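4-alpha-glucanotransferase (Streptococcus agalactiae, PDB 6M6T) is an amylomaltase, also called disproportionating enzyme, a member of the TIM-barrel clan with glycan ligands bound to it. Local coordinates at residues 300-305 with 350-355; 342-347 with 362-367; 388-393 with 441-446. One frame throughout, in Å; residues are numbered along the deposited sequence.

Contact 1 (300-305 with 350-355)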
# COMPACT_ATOMS: atom_id res chain seq x y z
N GLY A 300 -6.84 -12.27 8.22
CA GLY A 300 -7.77 -12.70 7.20
C GLY A 300 -7.45 -14.04 6.56
O GLY A 300 -8.31 -14.59 5.87
N PHE A 301 -6.23 -14.56 6.77
CA PHE A 301 -5.89 -15.88 6.25
C PHE A 301 -6.17 -17.00 7.25
O PHE A 301 -6.15 -18.17 6.87
CB PHE A 301 -4.43 -15.90 5.79
CG PHE A 301 -4.20 -15.04 4.59
CD1 PHE A 301 -4.42 -15.54 3.32
CD2 PHE A 301 -3.83 -13.71 4.74
CE1 PHE A 301 -4.25 -14.73 2.20
CE2 PHE A 301 -3.65 -12.89 3.62
CZ PHE A 301 -3.86 -13.41 2.35
N SER A 302 -6.47 -16.67 8.50
CA SER A 302 -6.93 -17.65 9.47
C SER A 302 -8.44 -17.59 9.68
O SER A 302 -9.12 -18.62 9.62
CB SER A 302 -6.20 -17.45 10.81
OG SER A 302 -6.76 -16.38 11.57
N ASP A 303 -8.97 -16.40 9.91
CA ASP A 303 -10.39 -16.17 10.19
C ASP A 303 -10.69 -14.74 9.76
O ASP A 303 -10.14 -13.81 10.35
CB ASP A 303 -10.71 -16.34 11.69
CG ASP A 303 -10.66 -17.79 12.16
OD1 ASP A 303 -11.48 -18.60 11.67
OD2 ASP A 303 -9.83 -18.10 13.07
N TYR A 304 -11.56 -14.56 8.76
CA TYR A 304 -11.94 -13.21 8.34
C TYR A 304 -13.37 -12.88 8.79
O TYR A 304 -14.21 -13.77 8.96
CB TYR A 304 -11.84 -13.01 6.83
CG TYR A 304 -12.79 -13.87 6.06
CD1 TYR A 304 -12.49 -15.20 5.81
CD2 TYR A 304 -14.02 -13.38 5.62
CE1 TYR A 304 -13.36 -16.02 5.13
CE2 TYR A 304 -14.91 -14.20 4.95
CZ TYR A 304 -14.56 -15.52 4.70
OH TYR A 304 -15.38 -16.38 4.03
N TRP A 305 -13.61 -11.59 8.99
CA TRP A 305 -14.91 -11.11 9.41
C TRP A 305 -15.77 -10.80 8.18
O TRP A 305 -15.32 -10.09 7.27
CB TRP A 305 -14.75 -9.86 10.27
CG TRP A 305 -16.02 -9.29 10.75
CD1 TRP A 305 -16.72 -8.26 10.19
CD2 TRP A 305 -16.77 -9.72 11.89
NE1 TRP A 305 -17.85 -8.01 10.92
CE2 TRP A 305 -17.91 -8.89 11.97
CE3 TRP A 305 -16.59 -10.71 12.85
CZ2 TRP A 305 -18.86 -9.02 12.98
CZ3 TRP A 305 -17.54 -10.85 13.85
CH2 TRP A 305 -18.65 -10.01 13.91
N GLU A 350 -5.28 -18.34 18.68
CA GLU A 350 -4.23 -19.33 18.50
C GLU A 350 -4.20 -19.91 17.09
O GLU A 350 -3.18 -20.50 16.70
CB GLU A 350 -4.34 -20.43 19.57
CG GLU A 350 -3.29 -20.25 20.72
CD GLU A 350 -3.68 -19.17 21.75
OE1 GLU A 350 -2.86 -18.89 22.65
OE2 GLU A 350 -4.79 -18.61 21.67
N ARG A 351 -5.26 -19.76 16.30
CA ARG A 351 -5.16 -20.13 14.89
C ARG A 351 -4.20 -19.20 14.14
O ARG A 351 -3.39 -19.66 13.32
CB ARG A 351 -6.54 -20.13 14.22
CG ARG A 351 -7.35 -21.36 14.53
CD ARG A 351 -8.81 -21.30 13.99
NE ARG A 351 -9.48 -22.56 14.27
CZ ARG A 351 -9.21 -23.69 13.63
NH1 ARG A 351 -8.31 -23.71 12.65
NH2 ARG A 351 -9.83 -24.81 13.98
N ALA A 352 -4.26 -17.90 14.44
CA ALA A 352 -3.34 -16.93 13.82
C ALA A 352 -1.90 -17.14 14.27
O ALA A 352 -0.96 -17.02 13.46
CB ALA A 352 -3.80 -15.51 14.15
N GLU A 353 -1.70 -17.43 15.56
CA GLU A 353 -0.35 -17.68 16.05
C GLU A 353 0.23 -18.95 15.45
O GLU A 353 1.44 -19.02 15.17
CB GLU A 353 -0.35 -17.72 17.57
CG GLU A 353 -0.69 -16.39 18.23
CD GLU A 353 -0.74 -16.48 19.77
OE1 GLU A 353 -1.59 -17.23 20.31
OE2 GLU A 353 0.07 -15.79 20.45
N ARG A 354 -0.62 -19.96 15.19
CA ARG A 354 -0.14 -21.15 14.50
C ARG A 354 0.22 -20.83 13.05
O ARG A 354 1.23 -21.34 12.53
CB ARG A 354 -1.18 -22.27 14.57
CG ARG A 354 -1.56 -22.69 15.97
CD ARG A 354 -1.29 -24.15 16.24
NE ARG A 354 -2.15 -25.00 15.44
CZ ARG A 354 -2.07 -26.33 15.41
NH1 ARG A 354 -1.15 -26.95 16.15
NH2 ARG A 354 -2.91 -27.03 14.65
N LEU A 355 -0.62 -20.03 12.36
CA LEU A 355 -0.29 -19.57 11.01
C LEU A 355 1.10 -18.97 10.96
O LEU A 355 1.94 -19.38 10.14
CB LEU A 355 -1.30 -18.53 10.54
CG LEU A 355 -2.12 -18.87 9.30
CD1 LEU A 355 -2.84 -17.62 8.79
CD2 LEU A 355 -1.24 -19.47 8.23
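L355 and A352 of helix 350-359 pack on F301 and S302 in a small, mostly apolar contact. It joins the N-terminal part of this helix to the residues that lead into strand 303-308. That strand belongs to a four-stranded antiparallel sheet, while the helix follows barrel strand 340-342. About 204 Å² is buried in all.

One methyl does much of the touching. CD1 of L355 lies 3.7 Å from the carbonyl carbon C of F301. The same methyl is 3.8 Å from CB of F301 and 3.9 Å from CB of S302. It therefore rests on backbone and CB atoms, not on the phenyl ring. The F301 ring leads away from helix 350-359 and meets W279 and F328 edge-to-face. L355 also touches F328, so helix 324-335 backs both sides of the contact.

S302 turns its CB toward the helix. Its OG is hydrogen-bonded to the backbone O of K299, within its own part of the chain. Toward the helix, OG of S302 lies 4.0 Å from the methyl CB of A352.

D303 and R351 form the polar margin. Their side chains cross at about a right angle, and OD2 of D303 touches the aliphatic CD of R351 at 3.5 Å. The carboxylate and guanidinium planes stand 87° apart. OD2 of D303 is 4.6 Å from NE of R351, too far for a salt bridge. The opposite charges may still attract weakly, but the contact rests mainly on van der Waals packing around L355.

Contact 2 (342-347 with 362-367). With AC1 (4,6-dideoxy-4-{[(1S,4R,5S,6S)-4,5,6-trihydroxy-3-(hydroxymethyl)cyclohex-2-en-1-yl]amino}-alpha-D-glucopyranose), chain J; GLC (alpha-D-glucopyranose), chain B.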
# COMPACT_ATOMS: atom_id res chain seq x y z
N ALA A 342 4.56 -10.49 7.72
CA ALA A 342 3.14 -10.68 7.97
C ALA A 342 2.63 -9.60 8.91
O ALA A 342 3.19 -9.39 10.00
CB ALA A 342 2.89 -12.06 8.57
N GLU A 343 1.56 -8.93 8.51
CA GLU A 343 0.92 -7.89 9.32
C GLU A 343 -0.14 -8.56 10.18
O GLU A 343 -1.26 -8.80 9.72
CB GLU A 343 0.34 -6.81 8.41
CG GLU A 343 0.06 -5.48 9.09
CD GLU A 343 -1.38 -5.36 9.59
OE1 GLU A 343 -1.59 -5.32 10.82
OE2 GLU A 343 -2.33 -5.29 8.77
N ASN A 344 0.18 -8.87 11.43
CA ASN A 344 -0.73 -9.67 12.23
C ASN A 344 -1.33 -8.90 13.41
O ASN A 344 -1.41 -9.42 14.52
CB ASN A 344 -0.03 -10.93 12.73
CG ASN A 344 1.18 -10.63 13.59
OD1 ASN A 344 1.84 -9.60 13.42
ND2 ASN A 344 1.48 -11.52 14.51
N LEU A 345 -1.77 -7.68 13.17
CA LEU A 345 -2.31 -6.84 14.22
C LEU A 345 -3.79 -7.12 14.42
O LEU A 345 -4.55 -7.21 13.45
CB LEU A 345 -2.09 -5.37 13.89
CG LEU A 345 -0.62 -4.99 14.10
CD1 LEU A 345 -0.19 -3.96 13.07
CD2 LEU A 345 -0.39 -4.47 15.54
N GLY A 346 -4.19 -7.29 15.67
CA GLY A 346 -5.60 -7.39 16.01
C GLY A 346 -6.11 -8.82 16.03
O GLY A 346 -5.62 -9.70 15.32
N TYR A 347 -7.11 -9.05 16.89
CA TYR A 347 -7.96 -10.24 16.83
C TYR A 347 -7.13 -11.51 16.80
O TYR A 347 -7.49 -12.50 16.16
CB TYR A 347 -8.92 -10.18 15.63
CG TYR A 347 -9.61 -8.83 15.50
CD1 TYR A 347 -10.76 -8.54 16.22
CD2 TYR A 347 -9.09 -7.84 14.68
CE1 TYR A 347 -11.37 -7.31 16.12
CE2 TYR A 347 -9.68 -6.62 14.59
CZ TYR A 347 -10.82 -6.36 15.30
OH TYR A 347 -11.41 -5.13 15.19
N PRO A 362 8.54 -12.93 9.76
CA PRO A 362 8.38 -11.93 10.81
C PRO A 362 6.95 -11.39 10.88
O PRO A 362 6.25 -11.25 9.87
CB PRO A 362 9.37 -10.82 10.42
CG PRO A 362 10.18 -11.37 9.26
CD PRO A 362 9.84 -12.81 9.07
N GLY A 363 6.53 -11.09 12.10
CA GLY A 363 5.32 -10.34 12.34
C GLY A 363 5.63 -8.96 12.88
O GLY A 363 6.78 -8.55 12.99
N MET A 364 4.58 -8.25 13.25
CA MET A 364 4.69 -6.84 13.58
C MET A 364 4.63 -6.60 15.08
O MET A 364 4.18 -7.45 15.86
CB MET A 364 3.59 -6.05 12.87
CG MET A 364 3.68 -6.14 11.35
SD MET A 364 3.17 -4.61 10.54
CE MET A 364 3.95 -4.80 8.93
N LYS A 365 5.13 -5.43 15.48
CA LYS A 365 5.05 -4.90 16.84
C LYS A 365 4.87 -3.39 16.71
O LYS A 365 5.75 -2.69 16.21
CB LYS A 365 6.30 -5.24 17.67
CG LYS A 365 6.39 -6.71 18.16
CD LYS A 365 5.25 -7.08 19.14
CE LYS A 365 5.18 -8.58 19.43
NZ LYS A 365 6.54 -9.22 19.45
N ILE A 366 3.71 -2.89 17.13
CA ILE A 366 3.39 -1.48 17.00
C ILE A 366 3.48 -0.88 18.39
O ILE A 366 2.56 -1.02 19.20
CB ILE A 366 2.01 -1.26 16.36
CG1 ILE A 366 2.02 -1.75 14.91
CG2 ILE A 366 1.59 0.23 16.42
CD1 ILE A 366 1.02 -1.04 14.00
N MET A 367 4.58 -0.19 18.67
CA MET A 367 4.84 0.26 20.03
C MET A 367 3.76 1.18 20.57
O MET A 367 3.70 1.38 21.79
CB MET A 367 6.16 1.00 20.10
CG MET A 367 6.91 0.88 21.43
SD MET A 367 8.53 1.65 21.19
CE MET A 367 8.51 1.85 19.42
C1 AC1 J . -6.84 -2.54 17.50
O2 AC1 J . -9.24 -2.92 17.45
C2 AC1 J . -8.13 -2.40 16.69
C4A AC1 J . -5.78 -4.06 10.00
C3 AC1 J . -8.01 -3.24 15.45
O3 AC1 J . -9.23 -3.09 14.74
C4 AC1 J . -6.83 -2.77 14.61
N4A AC1 J . -6.61 -3.64 13.45
C5 AC1 J . -5.55 -2.79 15.41
O5 AC1 J . -5.70 -2.07 16.68
C6 AC1 J . -4.43 -2.20 14.53
C1B AC1 J . -7.44 -3.36 12.27
C2B AC1 J . -7.54 -4.65 11.53
O2B AC1 J . -7.97 -5.64 12.46
C3B AC1 J . -6.16 -5.03 11.04
O3B AC1 J . -6.19 -6.30 10.41
O4 AC1 J . -4.43 -4.33 9.58
C5B AC1 J . -5.94 -2.74 10.45
C7B AC1 J . -6.79 -2.40 11.51
C6B AC1 J . -5.22 -1.64 9.70
O6B AC1 J . -4.02 -2.22 9.18
C1 GLC B . -4.49 -5.66 21.12
C2 GLC B . -4.10 -5.80 19.61
C3 GLC B . -4.55 -4.57 18.80
C4 GLC B . -6.09 -4.59 18.97
C5 GLC B . -6.36 -4.19 20.44
C6 GLC B . -7.84 -3.81 20.66
O1 GLC B . -3.68 -4.65 21.76
O2 GLC B . -2.69 -6.07 19.41
O3 GLC B . -4.12 -4.70 17.43
O4 GLC B . -6.87 -3.91 17.92
O5 GLC B . -5.91 -5.33 21.28
O6 GLC B . -7.98 -2.68 21.54
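N344 and M364 make one of two hydrogen bonds between the segments. The backbone N of M364 donates to OD1 of N344 at 3.1 Å, with the N-H pointing straight at the oxygen and the donor tilted 20° from the carbonyl plane. The chi1 of N344, 60°, places CG between the backbone N and the carbonyl carbon and brings the amide to strand 363-366. The second bond runs from N of A342 to O of P362 at 2.8 Å, nearly straight at 174°.

Apolar contacts fill in beside these bonds. SD of M364 lies on CG of E343 at 3.5 Å. The L345 and I366 side chains cross at about a right angle, their CD1 methyls in contact.

E343, L345, G346 and Y347 line a glycan pocket. A weak bond from N of L345 to OE1 of E343 spans 3.3 Å, and OE2 of E343 is held by the backbone N of H297. OE2 of E343 also lies very close to O4 of AC1. O3 of AC1 donates to OH of Y347 at 3.0 Å, and this hydroxyl also bonds O of P250.

Helix 350-359 links the segments, and its L356 touches A342 and N344. Strand 340-342 adjoins 292-295, and 363-366 adjoins 389-392. The contact thus brings together the fifth and sixth strands of the TIM barrel.

Contact 3 (388-393 with 441-446)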
# COMPACT_ATOMS: atom_id res chain seq x y z
N ASN A 388 12.67 -12.09 15.52
CA ASN A 388 11.90 -12.32 14.30
C ASN A 388 10.60 -11.50 14.31
O ASN A 388 9.49 -12.03 14.26
CB ASN A 388 11.61 -13.80 14.14
CG ASN A 388 11.19 -14.15 12.75
OD1 ASN A 388 11.64 -13.54 11.78
ND2 ASN A 388 10.31 -15.16 12.63
N THR A 389 10.77 -10.17 14.37
CA THR A 389 9.68 -9.21 14.26
C THR A 389 10.21 -7.94 13.60
O THR A 389 11.41 -7.65 13.62
CB THR A 389 9.04 -8.86 15.62
OG1 THR A 389 9.99 -8.16 16.44
CG2 THR A 389 8.52 -10.08 16.38
N ILE A 390 9.28 -7.16 13.03
CA ILE A 390 9.55 -5.85 12.45
C ILE A 390 8.87 -4.82 13.33
O ILE A 390 7.65 -4.80 13.41
CB ILE A 390 9.02 -5.74 11.02
CG1 ILE A 390 9.44 -6.93 10.15
CG2 ILE A 390 9.40 -4.39 10.42
CD1 ILE A 390 10.88 -7.34 10.31
N ALA A 391 9.62 -3.95 13.97
CA ALA A 391 9.02 -3.04 14.94
C ALA A 391 8.81 -1.66 14.35
O ALA A 391 9.70 -1.12 13.68
CB ALA A 391 9.85 -2.95 16.21
N TYR A 392 7.62 -1.09 14.60
CA TYR A 392 7.23 0.25 14.21
C TYR A 392 6.92 1.07 15.45
O TYR A 392 6.51 0.54 16.49
CB TYR A 392 5.97 0.29 13.33
CG TYR A 392 6.10 -0.53 12.09
CD1 TYR A 392 5.84 -1.89 12.12
CD2 TYR A 392 6.54 0.04 10.91
CE1 TYR A 392 5.99 -2.65 10.99
CE2 TYR A 392 6.69 -0.71 9.78
CZ TYR A 392 6.41 -2.06 9.82
OH TYR A 392 6.56 -2.82 8.69
N ALA A 393 7.11 2.38 15.32
CA ALA A 393 6.55 3.30 16.30
C ALA A 393 5.05 3.38 16.10
O ALA A 393 4.26 3.17 17.03
CB ALA A 393 7.19 4.67 16.15
N SER A 441 14.43 -6.27 18.00
CA SER A 441 13.83 -6.57 16.71
C SER A 441 14.88 -6.56 15.61
O SER A 441 15.81 -5.76 15.63
CB SER A 441 12.73 -5.54 16.38
OG SER A 441 11.46 -5.89 16.93
N GLN A 442 14.74 -7.47 14.63
CA GLN A 442 15.73 -7.51 13.57
C GLN A 442 15.67 -6.27 12.70
O GLN A 442 16.72 -5.78 12.26
CB GLN A 442 15.58 -8.78 12.71
CG GLN A 442 14.45 -8.77 11.68
CD GLN A 442 14.28 -10.13 10.98
OE1 GLN A 442 13.89 -11.13 11.60
NE2 GLN A 442 14.59 -10.17 9.68
N THR A 443 14.47 -5.72 12.50
CA THR A 443 14.27 -4.52 11.69
C THR A 443 13.31 -3.58 12.41
O THR A 443 12.32 -4.02 12.98
CB THR A 443 13.71 -4.85 10.30
OG1 THR A 443 14.44 -5.94 9.72
CG2 THR A 443 13.81 -3.64 9.39
N THR A 444 13.62 -2.30 12.38
CA THR A 444 12.73 -1.26 12.87
C THR A 444 12.53 -0.24 11.77
O THR A 444 13.47 0.07 11.02
CB THR A 444 13.29 -0.58 14.12
OG1 THR A 444 14.62 -0.11 13.84
CG2 THR A 444 13.30 -1.55 15.33
N ILE A 445 11.31 0.27 11.66
CA ILE A 445 10.93 1.20 10.60
C ILE A 445 10.46 2.50 11.22
O ILE A 445 9.63 2.49 12.14
CB ILE A 445 9.85 0.62 9.68
CG1 ILE A 445 10.24 -0.78 9.23
CG2 ILE A 445 9.67 1.51 8.48
CD1 ILE A 445 11.42 -0.77 8.32
N THR A 446 10.97 3.61 10.71
CA THR A 446 10.66 4.93 11.24
C THR A 446 9.72 5.66 10.29
O THR A 446 9.96 5.70 9.08
CB THR A 446 11.95 5.72 11.44
OG1 THR A 446 12.74 5.05 12.43
CG2 THR A 446 11.62 7.16 11.89
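Strands 389-392 and 443-447, the seventh and eighth of the TIM barrel, pair here in parallel through A391 and its neighbours T443 and I445. The axes of 389-392 and 443-446 approach to 4.7 Å, and their directions differ by 25°. A391 carries the pairing with both of its polar backbone atoms. Its N donates to O of T443 at 2.9 Å, in the carbonyl plane. Its O accepts from N of I445, also at 2.9 Å and nearly straight on.

I390, Y392, T443 and I445 point to one face, inside the barrel. CG2 of I390 meets CG1 of I445 at 3.9 Å, the two side chains crossing at a slant. CD1 of I390 lies 3.8 Å from CB of T443, these side chains running alongside each other. The Y392 ring lies beside I445, with CE2 of Y392 nearest CB of I445. OH of Y392 bonds OE1 of Q45 on strand 43-45.

A391 and T444 point to the other face. CB of A391 meets CG2 of T444 at 3.8 Å, and both residues touch L436 of helix 428-438.

At the N-terminal end of the pairing, OG of S441 donates to OG1 of T389 at 2.7 Å. OG1 of T389 also bonds O of T386.

Parallel neighbours joined through outer helices, with one face inward and one on a helix, are typical of the beta-alpha-beta units of a TIM barrel.

In the fold
All three contacts are largely buried, but contact 1 has the most exposed edge, at R351. Contacts 2 and 3 belong to the barrel wall. They meet where strands 363-366 and 389-392 pair, with O of G363 2.9 Å from N of I390, a probable hydrogen bond. Contact 1 lies outside this wall and joins contact 2 through the chain, since helix 350-359 is followed, after a short connection, by strand 363-366. The chemistry follows the place. Contact 3 is regular backbone pairing, contact 2 mixes one backbone bond with a side-chain bond next to a glycan, and contact 1 is apolar packing of a helix.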